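Local coordinates for protein Baccell_00875 (Bacteroides cellulosilyticus DSM 14838, PDB 5NOK) that is probably a polysaccharide lyase, acting on complex glycans in a Bacteroides species, at residues Lys272-Cys277 and Leu303-Val308; Glu315-Phe320 and His329-Val334; Phe27-Arg32 and Gly121-Glu126. All blocks are in the same frame, centred on the assembly; numbering follows the deposited sequence.

Overall arrangement
From the N terminus, contact 3 comes first. The chain returns after 88 residues to lay 121-126, at the head of strand 122-131, against 27-32. This joins a small two-stranded sheet to a large antiparallel sheet. Contact 1 follows, pairing strands 272-278 and 303-309 across 25 residues. Contact 2 then pairs strands 314-322 and 326-335 of a beta hairpin. The three lie in series, with no nesting or crossing. Contacts 1 and 2 belong to one mixed sheet. They touch where V275 and V308 meet F318, and where V275 and C277 meet F320. Contact 3 stands apart, its centre about 35 Å from that of contact 1.

Contact 1 of 3, residues Lys272-Cys277 and Leu303-Val308; sequences KARVEC and LCFVEV
Strands 272-277 and 303-308 run antiparallel, their axes 4.6 Å apart at closest, with A273, V275 and C277 hydrogen-bonded through the backbone to V308, V306 and C304. Each of these three pairs makes two N-H...O bonds. The side chains of R274, E276, F305 and E307 point to one face of the sheet, where R274 is central. Its CG stands anti to the backbone N (chi1 -175°), and the extended chain carries the guanidinium across to F305. There it lies flat over the ring, CZ 4.3 Å from the ring centroid, in a cation-pi stack with planes 23° apart. NH2 sits above the ring centre. The two strands are neighbours in a mixed sheet, between strands 259-262 and 293-300. V275 and V308, on the opposite face, pack on F318. The guanidinium edge holds a salt-bridge network. NH1 reaches E307 OE2 at 3.0 Å, meeting it from above the carboxylate plane. NE and NH2 both grip E276 OE2, side-on, with NE at 2.7 Å. With R274 cut back to an alanine, the E276 and E307 carboxylates would probably lose their shared positive partner, and the F305 face its cover from the guanidinium. Beside this cluster L303 turns its methyls in. CD1 rests on E276 CB at 3.8 Å, and CD2 lies near R274 NH2.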
loop_
_atom_site.group_PDB
_atom_site.type_symbol
_atom_site.label_atom_id
_atom_site.label_comp_id
_atom_site.label_asym_id
_atom_site.label_seq_id
_atom_site.Cartn_x
_atom_site.Cartn_y
_atom_site.Cartn_z
ATOM N N LYS A 272 -25.529 2.407 -5.877
ATOM C CA LYS A 272 -25.395 3.634 -6.639
ATOM C C LYS A 272 -24.051 4.267 -6.321
ATOM O O LYS A 272 -23.620 4.310 -5.173
ATOM C CB LYS A 272 -26.584 4.564 -6.385
ATOM C CG LYS A 272 -27.866 4.019 -7.032
ATOM C CD LYS A 272 -29.058 4.979 -6.989
ATOM C CE LYS A 272 -29.933 4.825 -5.741
ATOM N NZ LYS A 272 -31.324 5.327 -5.970
ATOM N N ALA A 273 -23.364 4.689 -7.374
ATOM C CA ALA A 273 -22.085 5.388 -7.268
ATOM C C ALA A 273 -22.314 6.867 -7.487
ATOM O O ALA A 273 -23.083 7.247 -8.335
ATOM C CB ALA A 273 -21.101 4.866 -8.311
ATOM N N ARG A 274 -21.624 7.685 -6.714
ATOM C CA ARG A 274 -21.545 9.101 -6.962
ATOM C C ARG A 274 -20.052 9.424 -7.112
ATOM O O ARG A 274 -19.273 9.261 -6.170
ATOM C CB ARG A 274 -22.151 9.856 -5.791
ATOM C CG ARG A 274 -22.238 11.366 -6.013
ATOM C CD ARG A 274 -22.456 12.069 -4.696
ATOM N NE ARG A 274 -22.246 13.505 -4.815
ATOM C CZ ARG A 274 -23.155 14.395 -5.197
ATOM N NH1 ARG A 274 -24.396 14.031 -5.541
ATOM N NH2 ARG A 274 -22.802 15.680 -5.243
ATOM N N VAL A 275 -19.669 9.840 -8.309
ATOM C CA VAL A 275 -18.311 10.187 -8.628
ATOM C C VAL A 275 -18.283 11.689 -8.859
ATOM O O VAL A 275 -19.031 12.212 -9.695
ATOM C CB VAL A 275 -17.851 9.468 -9.903
ATOM C CG1 VAL A 275 -16.371 9.705 -10.152
ATOM C CG2 VAL A 275 -18.138 7.972 -9.802
ATOM N N GLU A 276 -17.409 12.375 -8.122
ATOM C CA GLU A 276 -17.316 13.821 -8.138
ATOM C C GLU A 276 -15.981 14.264 -8.674
ATOM O O GLU A 276 -14.952 13.685 -8.335
ATOM C CB GLU A 276 -17.437 14.358 -6.712
ATOM C CG GLU A 276 -18.750 14.060 -5.997
ATOM C CD GLU A 276 -18.881 14.814 -4.660
ATOM O OE1 GLU A 276 -17.848 15.270 -4.100
ATOM O OE2 GLU A 276 -20.024 14.950 -4.157
ATOM N N CYS A 277 -15.998 15.339 -9.443
ATOM C CA CYS A 277 -14.810 15.969 -9.969
ATOM C C CYS A 277 -14.868 17.449 -9.601
ATOM O O CYS A 277 -15.684 18.190 -10.138
ATOM C CB CYS A 277 -14.772 15.766 -11.471
ATOM S SG CYS A 277 -13.425 16.593 -12.344
ATOM N N LEU A 303 -18.228 21.865 -9.231
ATOM C CA LEU A 303 -18.367 20.452 -9.048
ATOM C C LEU A 303 -19.004 19.870 -10.318
ATOM O O LEU A 303 -20.018 20.375 -10.780
ATOM C CB LEU A 303 -19.300 20.202 -7.877
ATOM C CG LEU A 303 -19.570 18.737 -7.554
ATOM C CD1 LEU A 303 -18.291 18.037 -7.136
ATOM C CD2 LEU A 303 -20.607 18.673 -6.449
ATOM N N CYS A 304 -18.395 18.838 -10.890
ATOM C CA CYS A 304 -19.085 17.976 -11.841
ATOM C C CYS A 304 -19.312 16.647 -11.181
ATOM O O CYS A 304 -18.452 16.183 -10.480
ATOM C CB CYS A 304 -18.267 17.777 -13.089
ATOM S SG CYS A 304 -18.174 19.301 -14.030
ATOM N N PHE A 305 -20.462 16.032 -11.395
ATOM C CA PHE A 305 -20.684 14.703 -10.830
ATOM C C PHE A 305 -21.561 13.781 -11.691
ATOM O O PHE A 305 -22.381 14.217 -12.471
ATOM C CB PHE A 305 -21.183 14.812 -9.381
ATOM C CG PHE A 305 -22.526 15.467 -9.250
ATOM C CD1 PHE A 305 -22.637 16.855 -9.177
ATOM C CD2 PHE A 305 -23.689 14.696 -9.222
ATOM C CE1 PHE A 305 -23.882 17.460 -9.070
ATOM C CE2 PHE A 305 -24.941 15.295 -9.120
ATOM C CZ PHE A 305 -25.032 16.679 -9.039
ATOM N N VAL A 306 -21.311 12.495 -11.544
ATOM C CA VAL A 306 -21.989 11.438 -12.232
ATOM C C VAL A 306 -22.667 10.594 -11.139
ATOM O O VAL A 306 -22.050 10.314 -10.118
ATOM C CB VAL A 306 -20.951 10.578 -13.001
ATOM C CG1 VAL A 306 -21.597 9.323 -13.589
ATOM C CG2 VAL A 306 -20.274 11.402 -14.095
ATOM N N GLU A 307 -23.923 10.202 -11.349
ATOM C CA GLU A 307 -24.611 9.251 -10.459
ATOM C C GLU A 307 -25.135 8.089 -11.302
ATOM O O GLU A 307 -25.934 8.293 -12.222
ATOM C CB GLU A 307 -25.739 9.943 -9.652
ATOM C CG GLU A 307 -25.216 11.038 -8.733
ATOM C CD GLU A 307 -26.157 11.456 -7.592
ATOM O OE1 GLU A 307 -27.317 11.863 -7.879
ATOM O OE2 GLU A 307 -25.702 11.417 -6.401
ATOM N N VAL A 308 -24.652 6.879 -11.031
ATOM C CA VAL A 308 -25.042 5.708 -11.828
ATOM C C VAL A 308 -25.234 4.490 -10.967
ATOM O O VAL A 308 -24.560 4.351 -9.951
ATOM C CB VAL A 308 -24.026 5.309 -12.940
ATOM C CG1 VAL A 308 -23.994 6.360 -14.020
ATOM C CG2 VAL A 308 -22.632 5.000 -12.380
#

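Contact 2 of 3, residues Glu315-Phe320 and His329-Val334; sequences EVRFDF and HADCLV
R317 and H329 meet face to face on one side of a beta hairpin built from strands 314-322 and 326-335. Backbone bonds come first. V316 and F318 form hydrogen-bonded antiparallel pairs with C332 and A330, two bonds to each pair. Stacking comes next. The R317 guanidinium lies flat on the H329 imidazole, planes 8° apart and centres 3.8 Å apart. H329 CG sits over the guanidinium centre, while NH1 sits over the imidazole. With chi1 78°, H329 swings CG between its backbone N and carbonyl carbon, and the ring comes under R317. W168 also meets this ring. Among the polar contacts, R317 NE bonds both carboxylate oxygens of D319, with OD1 at 2.8 Å. H329 NE2 makes a weak bond to D331 OD2. E315 OE2 lies 4.2 Å from D331 OD1, a like-charge approach, but E315 OE1 is hydrogen-bonded to Y585. Apolar contacts fill the other face. V316 CG2 touches V334 CG2 at 3.7 Å. C332 SG comes to the edge of the F318 ring, 3.9 Å from CE2, as a sulfur-aromatic contact. F318 also packs on M290. D319 probably fixes the turn of the guanidinium from its edge while H329 holds it from one face, and the nearby acids probably help to balance the arginine charge.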
loop_
_atom_site.group_PDB
_atom_site.type_symbol
_atom_site.label_atom_id
_atom_site.label_comp_id
_atom_site.label_asym_id
_atom_site.label_seq_id
_atom_site.Cartn_x
_atom_site.Cartn_y
_atom_site.Cartn_z
ATOM N N GLU A 315 -14.269 -4.386 -13.047
ATOM C CA GLU A 315 -13.647 -3.077 -13.081
ATOM C C GLU A 315 -14.614 -2.028 -13.646
ATOM O O GLU A 315 -15.248 -2.242 -14.682
ATOM C CB GLU A 315 -12.399 -3.156 -13.980
ATOM C CG GLU A 315 -11.425 -2.001 -13.843
ATOM C CD GLU A 315 -10.753 -1.935 -12.473
ATOM O OE1 GLU A 315 -10.835 -2.953 -11.730
ATOM O OE2 GLU A 315 -10.142 -0.870 -12.149
ATOM N N VAL A 316 -14.743 -0.909 -12.953
ATOM C CA VAL A 316 -15.377 0.274 -13.529
ATOM C C VAL A 316 -14.416 1.467 -13.493
ATOM O O VAL A 316 -13.983 1.878 -12.430
ATOM C CB VAL A 316 -16.695 0.588 -12.827
ATOM C CG1 VAL A 316 -17.367 1.793 -13.460
ATOM C CG2 VAL A 316 -17.633 -0.621 -12.903
ATOM N N ARG A 317 -14.056 1.981 -14.662
ATOM C CA ARG A 317 -13.251 3.188 -14.786
ATOM C C ARG A 317 -14.164 4.332 -15.182
ATOM O O ARG A 317 -14.947 4.216 -16.155
ATOM C CB ARG A 317 -12.179 3.000 -15.840
ATOM C CG ARG A 317 -11.181 4.150 -15.971
ATOM C CD ARG A 317 -10.210 3.878 -17.118
ATOM N NE ARG A 317 -9.542 5.089 -17.617
ATOM C CZ ARG A 317 -8.258 5.426 -17.435
ATOM N NH1 ARG A 317 -7.405 4.645 -16.774
ATOM N NH2 ARG A 317 -7.808 6.574 -17.956
ATOM N N PHE A 318 -14.095 5.416 -14.408
ATOM C CA PHE A 318 -14.809 6.632 -14.733
ATOM C C PHE A 318 -13.788 7.605 -15.306
ATOM O O PHE A 318 -12.794 7.876 -14.639
ATOM C CB PHE A 318 -15.458 7.236 -13.494
ATOM C CG PHE A 318 -16.610 6.448 -12.979
ATOM C CD1 PHE A 318 -17.852 6.539 -13.595
ATOM C CD2 PHE A 318 -16.461 5.601 -11.898
ATOM C CE1 PHE A 318 -18.935 5.816 -13.124
ATOM C CE2 PHE A 318 -17.533 4.865 -11.416
ATOM C CZ PHE A 318 -18.763 4.960 -12.031
ATOM N N ASP A 319 -14.029 8.125 -16.509
ATOM C CA ASP A 319 -13.127 9.103 -17.112
ATOM C C ASP A 319 -13.875 10.418 -17.193
ATOM O O ASP A 319 -15.052 10.424 -17.486
ATOM C CB ASP A 319 -12.675 8.681 -18.511
ATOM C CG ASP A 319 -11.708 7.484 -18.501
ATOM O OD1 ASP A 319 -10.548 7.645 -18.103
ATOM O OD2 ASP A 319 -12.083 6.372 -18.938
ATOM N N PHE A 320 -13.191 11.516 -16.889
ATOM C CA PHE A 320 -13.731 12.849 -17.097
ATOM C C PHE A 320 -12.931 13.496 -18.201
ATOM O O PHE A 320 -11.727 13.397 -18.183
ATOM C CB PHE A 320 -13.629 13.666 -15.819
ATOM C CG PHE A 320 -14.674 13.331 -14.826
ATOM C CD1 PHE A 320 -14.479 12.292 -13.932
ATOM C CD2 PHE A 320 -15.884 14.032 -14.799
ATOM C CE1 PHE A 320 -15.464 11.969 -13.010
ATOM C CE2 PHE A 320 -16.874 13.712 -13.881
ATOM C CZ PHE A 320 -16.668 12.679 -12.983
ATOM N N HIS A 329 -9.309 10.316 -14.218
ATOM C CA HIS A 329 -10.143 9.147 -14.005
ATOM C C HIS A 329 -10.231 8.760 -12.557
ATOM O O HIS A 329 -9.511 9.322 -11.738
ATOM C CB HIS A 329 -9.656 7.975 -14.860
ATOM C CG HIS A 329 -8.448 7.284 -14.323
ATOM N ND1 HIS A 329 -7.173 7.796 -14.452
ATOM C CD2 HIS A 329 -8.324 6.103 -13.663
ATOM C CE1 HIS A 329 -6.318 6.957 -13.893
ATOM N NE2 HIS A 329 -6.988 5.922 -13.408
ATOM N N ALA A 330 -11.171 7.860 -12.258
ATOM C CA ALA A 330 -11.224 7.097 -11.005
ATOM C C ALA A 330 -11.360 5.629 -11.333
ATOM O O ALA A 330 -11.966 5.276 -12.361
ATOM C CB ALA A 330 -12.396 7.526 -10.135
ATOM N N ASP A 331 -10.826 4.779 -10.447
ATOM C CA ASP A 331 -10.917 3.309 -10.585
ATOM C C ASP A 331 -11.791 2.747 -9.449
ATOM O O ASP A 331 -11.448 2.873 -8.261
ATOM C CB ASP A 331 -9.532 2.656 -10.548
ATOM C CG ASP A 331 -8.599 3.143 -11.679
ATOM O OD1 ASP A 331 -9.025 3.094 -12.866
ATOM O OD2 ASP A 331 -7.426 3.564 -11.382
ATOM N N CYS A 332 -12.931 2.190 -9.824
ATOM C CA CYS A 332 -13.824 1.497 -8.915
ATOM C C CYS A 332 -13.974 0.025 -9.290
ATOM O O CYS A 332 -13.662 -0.363 -10.411
ATOM C CB CYS A 332 -15.184 2.158 -8.952
ATOM S SG CYS A 332 -15.091 3.921 -8.580
ATOM N N LEU A 333 -14.450 -0.781 -8.336
ATOM C CA LEU A 333 -14.682 -2.210 -8.527
ATOM C C LEU A 333 -16.096 -2.530 -8.153
ATOM O O LEU A 333 -16.582 -2.038 -7.157
ATOM C CB LEU A 333 -13.783 -3.029 -7.622
ATOM C CG LEU A 333 -13.864 -4.547 -7.793
ATOM C CD1 LEU A 333 -13.335 -4.998 -9.161
ATOM C CD2 LEU A 333 -13.088 -5.242 -6.696
ATOM N N VAL A 334 -16.742 -3.387 -8.932
ATOM C CA VAL A 334 -18.066 -3.900 -8.583
ATOM C C VAL A 334 -17.957 -5.394 -8.358
ATOM O O VAL A 334 -17.514 -6.122 -9.248
ATOM C CB VAL A 334 -19.107 -3.604 -9.650
ATOM C CG1 VAL A 334 -20.478 -4.122 -9.200
ATOM C CG2 VAL A 334 -19.182 -2.109 -9.880
#

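Contact 3 of 3, residues Phe27-Arg32 and Gly121-Glu126; sequences FPVEMR and GDLVEE
V29 and M31 turn their side chains toward L123, where the small antiparallel sheet of strands 29-33 and 40-45 packs against the large antiparallel sheet that contains the hairpin 110-119/122-131. V29 and L123 cross at about a right angle, with V29 CG1 against L123 CB at 4.0 Å. CG1 stands anti to the V29 backbone N (chi1 169°), which directs this methyl at L123, while CG2 lies nearer to G121 O. M31, built as selenomethionine, meets L123 at an oblique angle. Bends at chi2 and chi3 (72° at chi3) bring the selenium and the terminal methyl up to the leucine branches. SE lies 3.9 Å from L123 CD1, and CE also approaches CD2. L123 therefore takes V29 on its CB and M31 on its methyls. I40 and R116 touch L123 as well, and L43 lies on V29. M31 is further bordered by I118 and M101.

At the near end the backbones take over. P28 and G121 make the closest CA approach, 4.1 Å. G121 lies in the tight connection between strands 110-119 and 122-131. Its carbonyl receives the V29 N-H in a nearly straight bond, V29 N to G121 O 3.0 Å. P28 CA adds a CA-H...O contact to the same oxygen. A water molecule also donates to G121 O at 2.8 Å and, with its other hydrogen, to F27 O at 2.6 Å.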
loop_
_atom_site.group_PDB
_atom_site.type_symbol
_atom_site.label_atom_id
_atom_site.label_comp_id
_atom_site.label_asym_id
_atom_site.label_seq_id
_atom_site.Cartn_x
_atom_site.Cartn_y
_atom_site.Cartn_z
ATOM N N PHE A 27 7.654 28.163 2.703
ATOM C CA PHE A 27 8.914 27.417 2.446
ATOM C C PHE A 27 9.226 27.341 0.950
ATOM O O PHE A 27 8.829 26.385 0.268
ATOM C CB PHE A 27 8.865 26.000 3.008
ATOM C CG PHE A 27 8.548 25.910 4.470
ATOM C CD1 PHE A 27 7.226 25.852 4.903
ATOM C CD2 PHE A 27 9.545 25.792 5.407
ATOM C CE1 PHE A 27 6.905 25.733 6.252
ATOM C CE2 PHE A 27 9.237 25.664 6.759
ATOM C CZ PHE A 27 7.912 25.648 7.182
ATOM N N PRO A 28 9.948 28.338 0.425
ATOM C CA PRO A 28 10.341 28.301 -0.975
ATOM C C PRO A 28 11.195 27.069 -1.355
ATOM O O PRO A 28 12.072 26.640 -0.584
ATOM C CB PRO A 28 11.161 29.582 -1.163
ATOM C CG PRO A 28 10.861 30.443 0.012
ATOM C CD PRO A 28 10.388 29.561 1.114
ATOM N N VAL A 29 10.926 26.525 -2.544
ATOM C CA VAL A 29 11.669 25.386 -3.063
ATOM C C VAL A 29 13.037 25.891 -3.476
ATOM O O VAL A 29 13.137 26.881 -4.170
ATOM C CB VAL A 29 10.945 24.721 -4.265
ATOM C CG1 VAL A 29 11.850 23.721 -4.974
ATOM C CG2 VAL A 29 9.666 24.046 -3.803
ATOM N N GLU A 30 14.082 25.188 -3.054
ATOM C CA GLU A 30 15.449 25.419 -3.536
ATOM C C GLU A 30 16.043 24.170 -4.141
ATOM O O GLU A 30 15.609 23.052 -3.863
ATOM C CB GLU A 30 16.332 25.864 -2.376
ATOM C CG GLU A 30 15.968 27.251 -1.863
ATOM C CD GLU A 30 16.935 27.754 -0.811
ATOM O OE1 GLU A 30 17.375 26.930 0.027
ATOM O OE2 GLU A 30 17.247 28.971 -0.832
HETATM N N MSE A 31 17.057 24.349 -4.963
HETATM C CA MSE A 31 17.682 23.217 -5.609
HETATM C C MSE A 31 19.104 23.432 -5.986
HETATM O O MSE A 31 19.566 24.564 -6.089
HETATM C CB MSE A 31 16.928 22.876 -6.889
HETATM C CG MSE A 31 17.129 23.974 -7.931
HETATM SE SE MSE A 31 15.540 24.146 -9.062
HETATM C CE MSE A 31 14.512 24.977 -7.601
ATOM N N ARG A 32 19.800 22.316 -6.201
ATOM C CA ARG A 32 21.119 22.313 -6.807
ATOM C C ARG A 32 20.972 21.562 -8.133
ATOM O O ARG A 32 20.386 20.488 -8.184
ATOM C CB ARG A 32 22.147 21.657 -5.872
ATOM N N GLY A 121 7.831 31.057 -4.943
ATOM C CA GLY A 121 8.312 29.958 -4.098
ATOM C C GLY A 121 8.057 28.518 -4.572
ATOM O O GLY A 121 8.477 27.583 -3.895
ATOM N N ASP A 122 7.351 28.324 -5.698
ATOM C CA ASP A 122 7.199 27.008 -6.338
ATOM C C ASP A 122 8.161 26.799 -7.523
ATOM O O ASP A 122 8.459 27.724 -8.284
ATOM C CB ASP A 122 5.805 26.866 -6.932
ATOM C CG ASP A 122 4.689 27.014 -5.913
ATOM O OD1 ASP A 122 4.925 27.149 -4.674
ATOM O OD2 ASP A 122 3.539 26.962 -6.397
ATOM N N LEU A 123 8.566 25.566 -7.738
ATOM C CA LEU A 123 9.316 25.222 -8.925
ATOM C C LEU A 123 8.349 24.834 -10.028
ATOM O O LEU A 123 7.570 23.887 -9.889
ATOM C CB LEU A 123 10.252 24.076 -8.592
ATOM C CG LEU A 123 10.961 23.313 -9.701
ATOM C CD1 LEU A 123 11.876 24.241 -10.491
ATOM C CD2 LEU A 123 11.749 22.184 -9.042
ATOM N N VAL A 124 8.361 25.573 -11.118
ATOM C CA VAL A 124 7.583 25.227 -12.305
ATOM C C VAL A 124 8.576 24.675 -13.319
ATOM O O VAL A 124 9.551 25.348 -13.647
ATOM C CB VAL A 124 6.905 26.475 -12.867
ATOM C CG1 VAL A 124 6.008 26.138 -14.063
ATOM C CG2 VAL A 124 6.156 27.164 -11.748
ATOM N N GLU A 125 8.344 23.457 -13.791
ATOM C CA GLU A 125 9.212 22.832 -14.799
ATOM C C GLU A 125 8.396 22.561 -16.029
ATOM O O GLU A 125 7.309 21.985 -15.932
ATOM C CB GLU A 125 9.740 21.493 -14.306
ATOM C CG GLU A 125 10.675 21.550 -13.124
ATOM C CD GLU A 125 11.557 20.298 -13.023
ATOM O OE1 GLU A 125 10.998 19.207 -12.797
ATOM O OE2 GLU A 125 12.800 20.401 -13.172
ATOM N N GLU A 126 8.924 22.918 -17.191
ATOM C CA GLU A 126 8.258 22.620 -18.451
ATOM C C GLU A 126 9.206 21.752 -19.279
ATOM O O GLU A 126 10.339 22.153 -19.526
ATOM C CB GLU A 126 7.879 23.920 -19.168
ATOM C CG GLU A 126 6.912 23.725 -20.338
ATOM C CD GLU A 126 7.008 24.809 -21.436
ATOM O OE1 GLU A 126 7.336 25.997 -21.147
ATOM O OE2 GLU A 126 6.740 24.461 -22.613
HETATM O O HOH W 1 7.267 26.075 -1.818
#